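Local coordinates for mandelate racemase / muconate lactonizing enzyme family protein (Agrobacterium tumefaciens, PDB 4DXK), which belongs to the mandelate racemase subgroup of the enolase superfamily and probably acts as a lyase or racemase at a metal site in its barrel, at residues W19-H23 with A86-L91; M1-L6 with V53-L59; F74-G78 with T269-A275; G167-M171 with D209-I213; A305-E309 with N335-A339. All blocks are in the same frame, centred on the assembly; numbering follows the deposited sequence.

Contact 1: residues W19-H23 with A86-L91; sequences WVLVH and AFDIAL
V22 pushes its CG2 methyl into a notch on helix 79-99, where it lies 3.6 Å from A90 CB. The same methyl sits 3.6 Å from F87 CD1, approaching the ring obliquely, and the two side chains cross at about a right angle. One turn earlier the pattern repeats in smaller form: V20 CG2 rests on A86 CB at 3.7 Å. The second branch of V22 reaches less far, with CG1 4.5 Å from L91 CD2. In both valines CG1 is trans to N (chi1 174° in V20 and 179° in V22), which puts CG2, on the other branch, closest to the helix. F87 points its CB past the strand, but an extended chi1 swings its ring back to V22. L91 CG lies over one face of that ring, 4.0 Å above its plane and toward the rim.

Behind this first shell, the ring of F87 is backed by L68, I49 and V53, V20 also meets V45, and I3 of the next strand lies against V22. Strand and helix axes come within 7.9 Å at an angle of 45°, a close approach that the small A86 and A90 probably permit. This is the sheet-against-helices packing of the enolase-type N-terminal domain. No hydrogen bond joins these two segments, which implies that they are held to each other mainly by apolar packing.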
# COMPACT_ATOMS: atom_id res chain seq x y z
N TRP A 19 -14.72 26.39 -35.70
CA TRP A 19 -15.84 25.50 -36.01
C TRP A 19 -15.42 24.48 -37.05
O TRP A 19 -14.66 24.78 -37.98
CB TRP A 19 -17.09 26.28 -36.45
CG TRP A 19 -17.57 27.12 -35.34
CD1 TRP A 19 -18.38 26.73 -34.30
CD2 TRP A 19 -17.20 28.48 -35.07
NE1 TRP A 19 -18.57 27.77 -33.43
CE2 TRP A 19 -17.85 28.86 -33.87
CE3 TRP A 19 -16.40 29.41 -35.73
CZ2 TRP A 19 -17.72 30.14 -33.33
CZ3 TRP A 19 -16.27 30.68 -35.18
CH2 TRP A 19 -16.92 31.03 -34.00
N VAL A 20 -15.92 23.26 -36.87
CA VAL A 20 -15.69 22.18 -37.82
C VAL A 20 -17.06 21.71 -38.29
O VAL A 20 -17.92 21.35 -37.48
CB VAL A 20 -14.94 21.01 -37.15
CG1 VAL A 20 -14.83 19.81 -38.10
CG2 VAL A 20 -13.57 21.45 -36.67
N LEU A 21 -17.26 21.74 -39.60
CA LEU A 21 -18.53 21.33 -40.20
C LEU A 21 -18.30 20.08 -41.03
O LEU A 21 -17.43 20.04 -41.90
CB LEU A 21 -19.14 22.44 -41.05
CG LEU A 21 -19.77 23.60 -40.27
CD1 LEU A 21 -18.72 24.55 -39.73
CD2 LEU A 21 -20.78 24.35 -41.12
N VAL A 22 -19.07 19.04 -40.73
CA VAL A 22 -18.93 17.75 -41.39
C VAL A 22 -20.10 17.59 -42.35
O VAL A 22 -21.26 17.45 -41.92
CB VAL A 22 -18.89 16.60 -40.37
CG1 VAL A 22 -18.78 15.26 -41.08
CG2 VAL A 22 -17.72 16.78 -39.40
N HIS A 23 -19.81 17.65 -43.65
CA HIS A 23 -20.85 17.54 -44.67
C HIS A 23 -20.99 16.08 -45.09
O HIS A 23 -20.02 15.32 -45.06
CB HIS A 23 -20.48 18.37 -45.89
CG HIS A 23 -20.34 19.83 -45.61
ND1 HIS A 23 -21.26 20.76 -46.05
CD2 HIS A 23 -19.39 20.53 -44.95
CE1 HIS A 23 -20.89 21.97 -45.67
NE2 HIS A 23 -19.75 21.86 -45.00
N ALA A 86 -13.80 18.43 -31.66
CA ALA A 86 -14.73 19.23 -32.46
C ALA A 86 -15.41 18.35 -33.50
O ALA A 86 -16.62 18.44 -33.70
CB ALA A 86 -13.99 20.36 -33.13
N PHE A 87 -14.62 17.49 -34.15
CA PHE A 87 -15.16 16.55 -35.12
C PHE A 87 -16.21 15.62 -34.50
O PHE A 87 -17.28 15.41 -35.07
CB PHE A 87 -14.01 15.76 -35.77
CG PHE A 87 -14.45 14.70 -36.74
CD1 PHE A 87 -14.91 15.04 -38.00
CD2 PHE A 87 -14.39 13.36 -36.38
CE1 PHE A 87 -15.32 14.06 -38.88
CE2 PHE A 87 -14.80 12.38 -37.27
CZ PHE A 87 -15.25 12.73 -38.51
N ASP A 88 -15.91 15.10 -33.31
CA ASP A 88 -16.84 14.21 -32.62
C ASP A 88 -18.17 14.89 -32.31
O ASP A 88 -19.24 14.30 -32.49
CB ASP A 88 -16.19 13.69 -31.33
CG ASP A 88 -17.08 12.72 -30.58
OD1 ASP A 88 -17.16 11.55 -31.01
OD2 ASP A 88 -17.69 13.14 -29.57
N ILE A 89 -18.12 16.14 -31.87
CA ILE A 89 -19.34 16.89 -31.59
C ILE A 89 -20.20 16.98 -32.87
O ILE A 89 -21.42 16.77 -32.84
CB ILE A 89 -19.04 18.30 -31.00
CG1 ILE A 89 -18.37 18.15 -29.63
CG2 ILE A 89 -20.31 19.12 -30.89
CD1 ILE A 89 -17.69 19.43 -29.14
N ALA A 90 -19.55 17.25 -34.00
CA ALA A 90 -20.26 17.33 -35.27
C ALA A 90 -20.92 15.99 -35.63
O ALA A 90 -22.03 15.97 -36.17
CB ALA A 90 -19.31 17.76 -36.37
N LEU A 91 -20.27 14.88 -35.31
CA LEU A 91 -20.89 13.57 -35.56
C LEU A 91 -22.15 13.37 -34.73
O LEU A 91 -23.14 12.84 -35.22
CB LEU A 91 -19.92 12.41 -35.30
CG LEU A 91 -18.66 12.36 -36.16
CD1 LEU A 91 -17.87 11.11 -35.80
CD2 LEU A 91 -19.00 12.40 -37.65

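Contact 2: residues M1-L6 with V53-L59; sequences MKITKL and VIGRDPL
I3 opens the first strand of the N-terminal antiparallel sheet and pairs with the type II turn V53 to R56 that follows helix 38-53. Two backbone bonds fix it: I3 N donates to R56 O at 2.8 Å, and G55 N returns a bond to I3 O at an N-H...O angle of 161°. From there the side chain runs inward. CB lies 3.5 Å from V53 O, and CG1 passes R56 O on its way to P58 CB, 3.9 Å off; I3 and P58 slide past each other in opposite directions. CG2, on the branch that extends away from N, turns instead to I54 CD1 at 4.0 Å. The tip, CD1, ends 3.7 Å from V53 O and near V53 CB, with F87 also touching the side chain. L6 meets V53 further along, crossing it at about a right angle.

Toward the N terminus the contact grows more open. M1 lays CG against P58 CG at 3.6 Å, and D57 closes an Asx turn with L59 N. L59 O accepts a hydrogen bond from Q105 of a second subunit. A water accepts from M1 N and donates to D57 OD1, 2.8 Å from that oxygen.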
# COMPACT_ATOMS: atom_id res chain seq x y z
N MET A 1 -25.14 6.82 -44.98
CA MET A 1 -24.58 8.04 -45.56
C MET A 1 -23.06 8.05 -45.40
O MET A 1 -22.50 7.22 -44.68
CB MET A 1 -25.25 9.29 -44.99
CG MET A 1 -24.67 9.82 -43.69
SD MET A 1 -25.72 11.06 -42.87
CE MET A 1 -26.81 10.00 -41.95
N LYS A 2 -22.41 8.98 -46.10
CA LYS A 2 -20.97 9.11 -46.08
C LYS A 2 -20.57 10.57 -45.95
O LYS A 2 -21.25 11.46 -46.48
CB LYS A 2 -20.36 8.57 -47.38
CG LYS A 2 -20.56 7.08 -47.60
CD LYS A 2 -19.98 6.63 -48.93
CE LYS A 2 -19.97 5.11 -49.05
NZ LYS A 2 -19.42 4.66 -50.36
N ILE A 3 -19.47 10.80 -45.26
CA ILE A 3 -18.88 12.13 -45.15
C ILE A 3 -18.31 12.52 -46.51
O ILE A 3 -17.58 11.74 -47.14
CB ILE A 3 -17.77 12.15 -44.09
CG1 ILE A 3 -18.37 11.86 -42.70
CG2 ILE A 3 -17.01 13.47 -44.11
CD1 ILE A 3 -17.33 11.60 -41.62
N THR A 4 -18.65 13.72 -46.97
CA THR A 4 -18.17 14.20 -48.26
C THR A 4 -17.16 15.33 -48.14
O THR A 4 -16.29 15.47 -49.00
CB THR A 4 -19.34 14.71 -49.11
OG1 THR A 4 -20.12 15.60 -48.31
CG2 THR A 4 -20.19 13.54 -49.61
N LYS A 5 -17.33 16.20 -47.15
CA LYS A 5 -16.45 17.36 -47.00
C LYS A 5 -16.21 17.69 -45.54
O LYS A 5 -17.09 17.50 -44.70
CB LYS A 5 -17.05 18.61 -47.65
CG LYS A 5 -17.49 18.46 -49.09
CD LYS A 5 -18.32 19.66 -49.54
CE LYS A 5 -17.61 20.97 -49.27
NZ LYS A 5 -18.35 22.14 -49.84
N LEU A 6 -15.02 18.19 -45.24
CA LEU A 6 -14.74 18.80 -43.95
C LEU A 6 -14.48 20.27 -44.16
O LEU A 6 -13.64 20.65 -44.98
CB LEU A 6 -13.50 18.20 -43.29
CG LEU A 6 -13.52 16.76 -42.78
CD1 LEU A 6 -12.35 16.55 -41.82
CD2 LEU A 6 -14.86 16.43 -42.12
N VAL A 53 -11.30 10.44 -42.88
CA VAL A 53 -12.75 10.38 -42.69
C VAL A 53 -13.60 10.66 -43.93
O VAL A 53 -14.77 10.30 -43.95
CB VAL A 53 -13.23 11.28 -41.53
CG1 VAL A 53 -12.44 10.98 -40.26
CG2 VAL A 53 -13.13 12.76 -41.91
N ILE A 54 -13.05 11.30 -44.96
CA ILE A 54 -13.82 11.49 -46.19
C ILE A 54 -14.17 10.11 -46.74
O ILE A 54 -13.29 9.25 -46.88
CB ILE A 54 -13.05 12.29 -47.26
CG1 ILE A 54 -12.71 13.69 -46.75
CG2 ILE A 54 -13.85 12.36 -48.57
CD1 ILE A 54 -13.91 14.54 -46.46
N GLY A 55 -15.45 9.91 -47.04
CA GLY A 55 -15.92 8.64 -47.55
C GLY A 55 -16.43 7.69 -46.47
O GLY A 55 -17.02 6.66 -46.79
N ARG A 56 -16.22 8.04 -45.20
CA ARG A 56 -16.61 7.17 -44.08
C ARG A 56 -18.04 7.43 -43.62
O ARG A 56 -18.58 8.53 -43.79
CB ARG A 56 -15.66 7.37 -42.90
CG ARG A 56 -14.23 6.93 -43.17
CD ARG A 56 -14.09 5.42 -43.03
NE ARG A 56 -14.53 5.00 -41.70
CZ ARG A 56 -13.75 4.84 -40.64
NH1 ARG A 56 -12.43 5.02 -40.73
NH2 ARG A 56 -14.27 4.47 -39.48
N ASP A 57 -18.64 6.41 -43.00
CA ASP A 57 -19.98 6.50 -42.44
C ASP A 57 -19.90 7.26 -41.11
O ASP A 57 -19.29 6.79 -40.16
CB ASP A 57 -20.49 5.08 -42.23
CG ASP A 57 -21.90 5.01 -41.70
OD1 ASP A 57 -22.45 6.04 -41.25
OD2 ASP A 57 -22.47 3.90 -41.74
N PRO A 58 -20.53 8.45 -41.03
CA PRO A 58 -20.41 9.26 -39.81
C PRO A 58 -21.14 8.65 -38.62
O PRO A 58 -20.87 9.07 -37.49
CB PRO A 58 -21.08 10.58 -40.22
CG PRO A 58 -22.12 10.15 -41.24
CD PRO A 58 -21.42 9.07 -42.03
N LEU A 59 -22.05 7.71 -38.85
CA LEU A 59 -22.81 7.12 -37.74
C LEU A 59 -22.00 6.13 -36.91
O LEU A 59 -22.44 5.74 -35.82
CB LEU A 59 -24.09 6.44 -38.25
CG LEU A 59 -25.13 7.32 -38.93
CD1 LEU A 59 -26.37 6.51 -39.29
CD2 LEU A 59 -25.49 8.49 -38.04
O HOH W 1 -24.98 6.54 -42.27
O HOH W 2 -16.80 5.73 -49.39

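Contact 3: residues F74-G78 with T269-A275; sequences FRSSG and TLGSRWA
S77 OG donates to T269 O across 2.8 Å, meeting that oxygen from above its carbonyl plane, 35° out of it. The hydroxyl is also bonded to G73 N of a third subunit, so it joins two parts of its own chain to a neighbour. A chi1 of 49° folds OG back over its own backbone and turns it to the 269-275 segment.

Next along, the backbones meet. G271 CA points a C-H almost straight at S76 O, 3.5 Å away. R75 CA makes a more bent contact of the same kind with G271 O, and a water accepts from G271 N while giving a weak bond to R75 O.

R75 then extends along the start of helix 272-281. Its guanidinium lies flat over A275, whose CB stands 3.9 Å from R75 CZ, over the centre of one face, while its NH2 forms a salt bridge with D278. S76 OG accepts from G78 N at 3.0 Å, an ST turn just ahead of helix 79-99.

The segment 269-275 directly follows E268, a sodium ligand. This is the meeting of N-terminal domain loop and barrel typical of the enolase superfamily, next to the metal site.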
# COMPACT_ATOMS: atom_id res chain seq x y z
N PHE A 74 -1.95 11.72 -27.64
CA PHE A 74 -3.11 11.13 -27.00
C PHE A 74 -3.10 11.47 -25.49
O PHE A 74 -2.11 11.96 -24.96
CB PHE A 74 -3.08 9.61 -27.23
CG PHE A 74 -1.85 8.97 -26.68
CD1 PHE A 74 -1.79 8.56 -25.36
CD2 PHE A 74 -0.71 8.84 -27.47
CE1 PHE A 74 -0.64 8.00 -24.83
CE2 PHE A 74 0.44 8.29 -26.95
CZ PHE A 74 0.48 7.87 -25.63
N ARG A 75 -4.21 11.17 -24.81
CA ARG A 75 -4.35 11.40 -23.37
C ARG A 75 -3.90 12.81 -23.02
O ARG A 75 -3.10 13.03 -22.10
CB ARG A 75 -3.59 10.34 -22.57
CG ARG A 75 -3.90 10.34 -21.06
CD ARG A 75 -2.62 10.24 -20.27
NE ARG A 75 -2.80 10.20 -18.82
CZ ARG A 75 -2.71 11.26 -18.01
NH1 ARG A 75 -2.46 12.46 -18.52
NH2 ARG A 75 -2.86 11.10 -16.70
N SER A 76 -4.42 13.78 -23.76
CA SER A 76 -4.02 15.16 -23.59
C SER A 76 -5.12 16.07 -24.09
O SER A 76 -6.12 15.62 -24.65
CB SER A 76 -2.74 15.44 -24.35
OG SER A 76 -3.02 15.74 -25.71
N SER A 77 -4.90 17.37 -23.90
CA SER A 77 -5.78 18.40 -24.43
C SER A 77 -5.07 19.19 -25.55
O SER A 77 -5.40 20.34 -25.80
CB SER A 77 -6.24 19.33 -23.31
OG SER A 77 -5.14 19.75 -22.54
N GLY A 78 -4.12 18.54 -26.21
CA GLY A 78 -3.37 19.16 -27.30
C GLY A 78 -4.17 19.33 -28.59
O GLY A 78 -5.35 18.96 -28.68
N THR A 269 -8.43 20.51 -18.20
CA THR A 269 -7.17 20.36 -18.93
C THR A 269 -6.79 18.91 -19.26
O THR A 269 -5.83 18.70 -19.99
CB THR A 269 -5.96 21.02 -18.19
OG1 THR A 269 -5.62 20.26 -17.02
CG2 THR A 269 -6.28 22.45 -17.80
N LEU A 270 -7.53 17.94 -18.72
CA LEU A 270 -7.24 16.52 -18.92
C LEU A 270 -8.01 15.96 -20.10
O LEU A 270 -9.18 16.32 -20.32
CB LEU A 270 -7.60 15.72 -17.66
CG LEU A 270 -6.70 15.95 -16.45
CD1 LEU A 270 -7.28 15.26 -15.23
CD2 LEU A 270 -5.27 15.46 -16.70
N GLY A 271 -7.39 15.06 -20.84
CA GLY A 271 -8.03 14.45 -22.00
C GLY A 271 -8.10 12.93 -21.98
O GLY A 271 -7.14 12.27 -21.58
N SER A 272 -9.25 12.43 -22.41
CA SER A 272 -9.55 11.00 -22.60
C SER A 272 -9.92 10.33 -21.29
O SER A 272 -9.52 10.74 -20.20
CB SER A 272 -8.40 10.23 -23.28
OG SER A 272 -7.47 9.74 -22.32
N ARG A 273 -10.67 9.24 -21.40
CA ARG A 273 -11.06 8.57 -20.18
C ARG A 273 -9.88 8.01 -19.41
O ARG A 273 -9.99 7.79 -18.20
CB ARG A 273 -12.12 7.51 -20.47
CG ARG A 273 -11.59 6.23 -20.94
CD ARG A 273 -12.76 5.40 -21.49
NE ARG A 273 -12.95 5.71 -22.91
CZ ARG A 273 -13.38 4.83 -23.80
NH1 ARG A 273 -13.77 3.62 -23.42
NH2 ARG A 273 -13.43 5.18 -25.07
N TRP A 274 -8.75 7.79 -20.08
CA TRP A 274 -7.57 7.26 -19.42
C TRP A 274 -6.97 8.25 -18.44
O TRP A 274 -6.49 7.86 -17.36
CB TRP A 274 -6.55 6.75 -20.46
CG TRP A 274 -7.08 5.52 -21.15
CD1 TRP A 274 -6.88 4.23 -20.77
CD2 TRP A 274 -7.96 5.48 -22.28
NE1 TRP A 274 -7.57 3.38 -21.60
CE2 TRP A 274 -8.25 4.12 -22.53
CE3 TRP A 274 -8.54 6.44 -23.11
CZ2 TRP A 274 -9.09 3.71 -23.57
CZ3 TRP A 274 -9.37 6.04 -24.14
CH2 TRP A 274 -9.63 4.68 -24.37
N ALA A 275 -7.00 9.54 -18.77
CA ALA A 275 -6.56 10.55 -17.81
C ALA A 275 -7.47 10.58 -16.59
O ALA A 275 -7.02 10.80 -15.46
CB ALA A 275 -6.50 11.94 -18.46
O HOH W 3 -4.69 14.53 -20.14

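Contact 4: residues G167-M171 with D209-I213; sequences GITAM and DKMDI
M171 and M211 cross at about a right angle where two adjacent parallel strands of the beta/alpha barrel, 170-173 and 212-216, come together. M171 SD lies 3.7 Å from M211 CG. The chain of M211 leaves its backbone with CG trans to N, then bends at both later torsions and curls back over the neighbouring strand. There its sulfur sits 3.4 Å from A170 N, above the T169-A170 peptide, and CE reaches on to I168 O at 3.7 Å. M171 takes the other course: its chi1 of 65° raises the side chain on the sheet face it shares with I213. L159, A160 and L163 of helix 156-165 and I203 of helix 190-207 cover M171 there, in the layer between strands and surrounding helices.

A170 and D212 point to the other face, their CB atoms 3.9 Å apart. The carboxylate of D212 runs on to a salt bridge with R116 and accepts a hydrogen bond from Y187 of a fourth subunit. R116 also bonds T169 OG1, so one arginine ties down a residue on each segment.

The backbone ladder is parallel. D212 N donates to T169 O, tilted 34° from that carbonyl's plane, and D212 O receives M171 N. G167, at positive phi, ends helix 156-165 in a Schellman motif and turns the chain into this strand. The second ladder bond is the straighter at its acceptor: M171 N sits 3.0 Å from D212 O, with a C=O...N angle of 163°.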
# COMPACT_ATOMS: atom_id res chain seq x y z
N GLY A 167 -31.61 34.34 -9.45
CA GLY A 167 -31.80 32.93 -9.18
C GLY A 167 -30.56 32.09 -9.36
O GLY A 167 -30.63 30.86 -9.33
N ILE A 168 -29.42 32.74 -9.54
CA ILE A 168 -28.14 32.04 -9.67
C ILE A 168 -27.47 31.97 -8.30
O ILE A 168 -27.25 33.00 -7.66
CB ILE A 168 -27.23 32.73 -10.69
CG1 ILE A 168 -27.84 32.60 -12.09
CG2 ILE A 168 -25.82 32.13 -10.67
CD1 ILE A 168 -27.19 33.47 -13.14
N THR A 169 -27.17 30.76 -7.85
CA THR A 169 -26.72 30.55 -6.48
C THR A 169 -25.32 29.96 -6.39
O THR A 169 -24.94 29.38 -5.37
CB THR A 169 -27.72 29.67 -5.70
OG1 THR A 169 -27.86 28.40 -6.36
CG2 THR A 169 -29.09 30.34 -5.61
N ALA A 170 -24.55 30.11 -7.47
CA ALA A 170 -23.15 29.72 -7.46
C ALA A 170 -22.36 30.66 -8.37
O ALA A 170 -22.86 31.09 -9.42
CB ALA A 170 -22.99 28.29 -7.93
N MET A 171 -21.14 30.98 -7.95
CA MET A 171 -20.26 31.85 -8.72
C MET A 171 -18.83 31.38 -8.56
O MET A 171 -18.45 30.87 -7.50
CB MET A 171 -20.40 33.30 -8.26
CG MET A 171 -19.94 33.54 -6.83
SD MET A 171 -20.37 35.17 -6.19
CE MET A 171 -19.25 36.20 -7.13
N ASP A 209 -24.56 32.67 3.46
CA ASP A 209 -24.44 31.28 3.01
C ASP A 209 -25.29 30.96 1.79
O ASP A 209 -25.42 29.79 1.41
CB ASP A 209 -24.80 30.33 4.17
CG ASP A 209 -26.29 30.32 4.50
OD1 ASP A 209 -27.04 31.20 4.01
OD2 ASP A 209 -26.71 29.43 5.26
N LYS A 210 -25.88 31.97 1.17
CA LYS A 210 -26.84 31.75 0.09
C LYS A 210 -26.16 31.47 -1.25
O LYS A 210 -26.80 31.03 -2.20
CB LYS A 210 -27.80 32.93 -0.03
CG LYS A 210 -28.63 33.16 1.22
CD LYS A 210 -29.66 34.26 1.01
CE LYS A 210 -30.24 34.73 2.34
NZ LYS A 210 -29.50 35.91 2.87
N MET A 211 -24.85 31.72 -1.31
CA MET A 211 -24.08 31.59 -2.54
C MET A 211 -22.97 30.55 -2.40
O MET A 211 -22.14 30.65 -1.50
CB MET A 211 -23.44 32.94 -2.88
CG MET A 211 -22.56 32.93 -4.13
SD MET A 211 -23.53 32.72 -5.63
CE MET A 211 -24.39 34.30 -5.68
N ASP A 212 -22.94 29.56 -3.30
CA ASP A 212 -21.77 28.67 -3.39
C ASP A 212 -20.65 29.44 -4.07
O ASP A 212 -20.88 30.10 -5.09
CB ASP A 212 -22.09 27.41 -4.20
CG ASP A 212 -23.15 26.54 -3.55
OD1 ASP A 212 -23.13 26.39 -2.31
OD2 ASP A 212 -23.99 26.00 -4.31
N ILE A 213 -19.44 29.39 -3.51
CA ILE A 213 -18.31 30.07 -4.11
C ILE A 213 -17.30 29.03 -4.58
O ILE A 213 -16.67 28.34 -3.77
CB ILE A 213 -17.60 31.04 -3.14
CG1 ILE A 213 -18.59 32.01 -2.51
CG2 ILE A 213 -16.49 31.80 -3.87
CD1 ILE A 213 -17.98 32.89 -1.42

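Contact 5: residues A305-E309 with N335-A339; sequences ASMAE and NAPNA
The C-terminal part of helix 297-310 meets the turn after the next barrel helix, 323-335: a type I turn from A336 to A339 that leads on to strand 342-343. N338 carries the contact. A chi1 of 65° tucks its amide over its own backbone and aims it at the helix. ND2 donates to A305 O at 3.0 Å, with a bent N-H...O angle of 135°. That oxygen already accepts the helical bond from E309 N, and the two donors reach it from opposite faces of the carbonyl plane. The amide nitrogen has a second acceptor in L313 O, just before strand 315-317.

Alongside, the E309 carboxylate and the N338 amide stack with their planes 12° apart. A water donates to E309 OE1 and to N338 OD1, the latter at 2.7 Å, bridging the two groups. E309 CB also packs on N338 ND2 at 3.7 Å, and its OE2 lies 3.8 Å from P337 CB, glutamate and proline crossing at about a right angle. Beside them A305 CB meets A336 CB at 4.2 Å.

E309 looks outward as well, since OE1 forms a salt bridge with R273 of the second subunit. That outside charge, together with the water, probably steadies the carboxylate over the amide. R112 holds the carbonyl oxygens of A336 and P337. In sum, an asparagine in one helix-to-strand turn binds a carbonyl of the neighbouring helix, at the helix-to-strand end of a TIM-type barrel and beside a subunit interface.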
# COMPACT_ATOMS: atom_id res chain seq x y z
N ALA A 305 -18.17 10.61 -17.62
CA ALA A 305 -19.26 10.88 -16.69
C ALA A 305 -19.78 9.62 -16.00
O ALA A 305 -19.98 9.61 -14.78
CB ALA A 305 -20.39 11.62 -17.38
N SER A 306 -20.01 8.56 -16.77
CA SER A 306 -20.58 7.35 -16.17
C SER A 306 -19.57 6.66 -15.25
O SER A 306 -19.97 6.00 -14.28
CB SER A 306 -21.11 6.38 -17.24
OG SER A 306 -20.09 5.95 -18.13
N MET A 307 -18.29 6.80 -15.56
CA MET A 307 -17.22 6.28 -14.71
C MET A 307 -17.09 7.11 -13.42
O MET A 307 -16.88 6.55 -12.34
CB MET A 307 -15.91 6.22 -15.49
CG MET A 307 -14.71 5.69 -14.70
SD MET A 307 -13.17 5.61 -15.64
CE MET A 307 -13.80 5.98 -17.29
N ALA A 308 -17.22 8.43 -13.51
CA ALA A 308 -17.23 9.26 -12.30
C ALA A 308 -18.38 8.85 -11.37
O ALA A 308 -18.22 8.80 -10.14
CB ALA A 308 -17.33 10.73 -12.67
N GLU A 309 -19.53 8.52 -11.95
CA GLU A 309 -20.67 8.08 -11.16
C GLU A 309 -20.38 6.79 -10.42
O GLU A 309 -20.85 6.58 -9.30
CB GLU A 309 -21.91 7.96 -12.05
CG GLU A 309 -23.19 7.71 -11.26
CD GLU A 309 -24.45 7.68 -12.11
OE1 GLU A 309 -24.35 7.70 -13.35
OE2 GLU A 309 -25.55 7.63 -11.52
N ASN A 335 -28.52 14.79 -19.70
CA ASN A 335 -28.53 13.34 -19.71
C ASN A 335 -27.86 12.69 -18.49
O ASN A 335 -28.41 11.81 -17.86
CB ASN A 335 -27.89 12.77 -20.97
CG ASN A 335 -27.58 11.31 -20.82
OD1 ASN A 335 -26.42 10.93 -20.58
ND2 ASN A 335 -28.61 10.48 -20.88
N ALA A 336 -26.63 13.11 -18.19
CA ALA A 336 -25.83 12.38 -17.21
C ALA A 336 -26.46 12.50 -15.83
O ALA A 336 -26.61 13.59 -15.32
CB ALA A 336 -24.42 12.91 -17.18
N PRO A 337 -26.83 11.36 -15.20
CA PRO A 337 -27.48 11.49 -13.90
C PRO A 337 -26.63 12.21 -12.86
O PRO A 337 -27.18 12.88 -11.98
CB PRO A 337 -27.74 10.03 -13.50
CG PRO A 337 -27.96 9.35 -14.82
CD PRO A 337 -26.92 9.99 -15.73
N ASN A 338 -25.31 12.13 -12.98
CA ASN A 338 -24.41 12.77 -12.02
C ASN A 338 -23.93 14.16 -12.45
O ASN A 338 -22.99 14.67 -11.86
CB ASN A 338 -23.21 11.88 -11.69
CG ASN A 338 -22.32 11.65 -12.89
OD1 ASN A 338 -22.80 11.61 -14.02
ND2 ASN A 338 -21.02 11.47 -12.65
N ALA A 339 -24.56 14.78 -13.45
CA ALA A 339 -24.21 16.17 -13.76
C ALA A 339 -24.69 17.08 -12.63
O ALA A 339 -25.86 17.05 -12.24
CB ALA A 339 -24.80 16.61 -15.09
O HOH W 4 -23.43 9.36 -15.45

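Overall arrangement
From the N terminus, contact 2 closes first, bringing M1-L6 to the turn after helix 38-53. Contact 1 opens inside that loop and closes beyond it, so the two cross; they also touch, H23 bonding to T4 and K5 between neighbouring strands. Together they bind sheet and helices of the N-terminal domain. Contact 3 starts within the span of contact 1 and ends far downstream, crossing it and tying that domain to the barrel. Contact 4 nests inside the long loop of contact 3, joining neighbouring barrel strands 170-173 and 212-216 across the chain's centre. Contact 5 closes a short loop in series, linking helix 297-310 to the turn before strand 342-343; its M307 packs on R273 of contact 3.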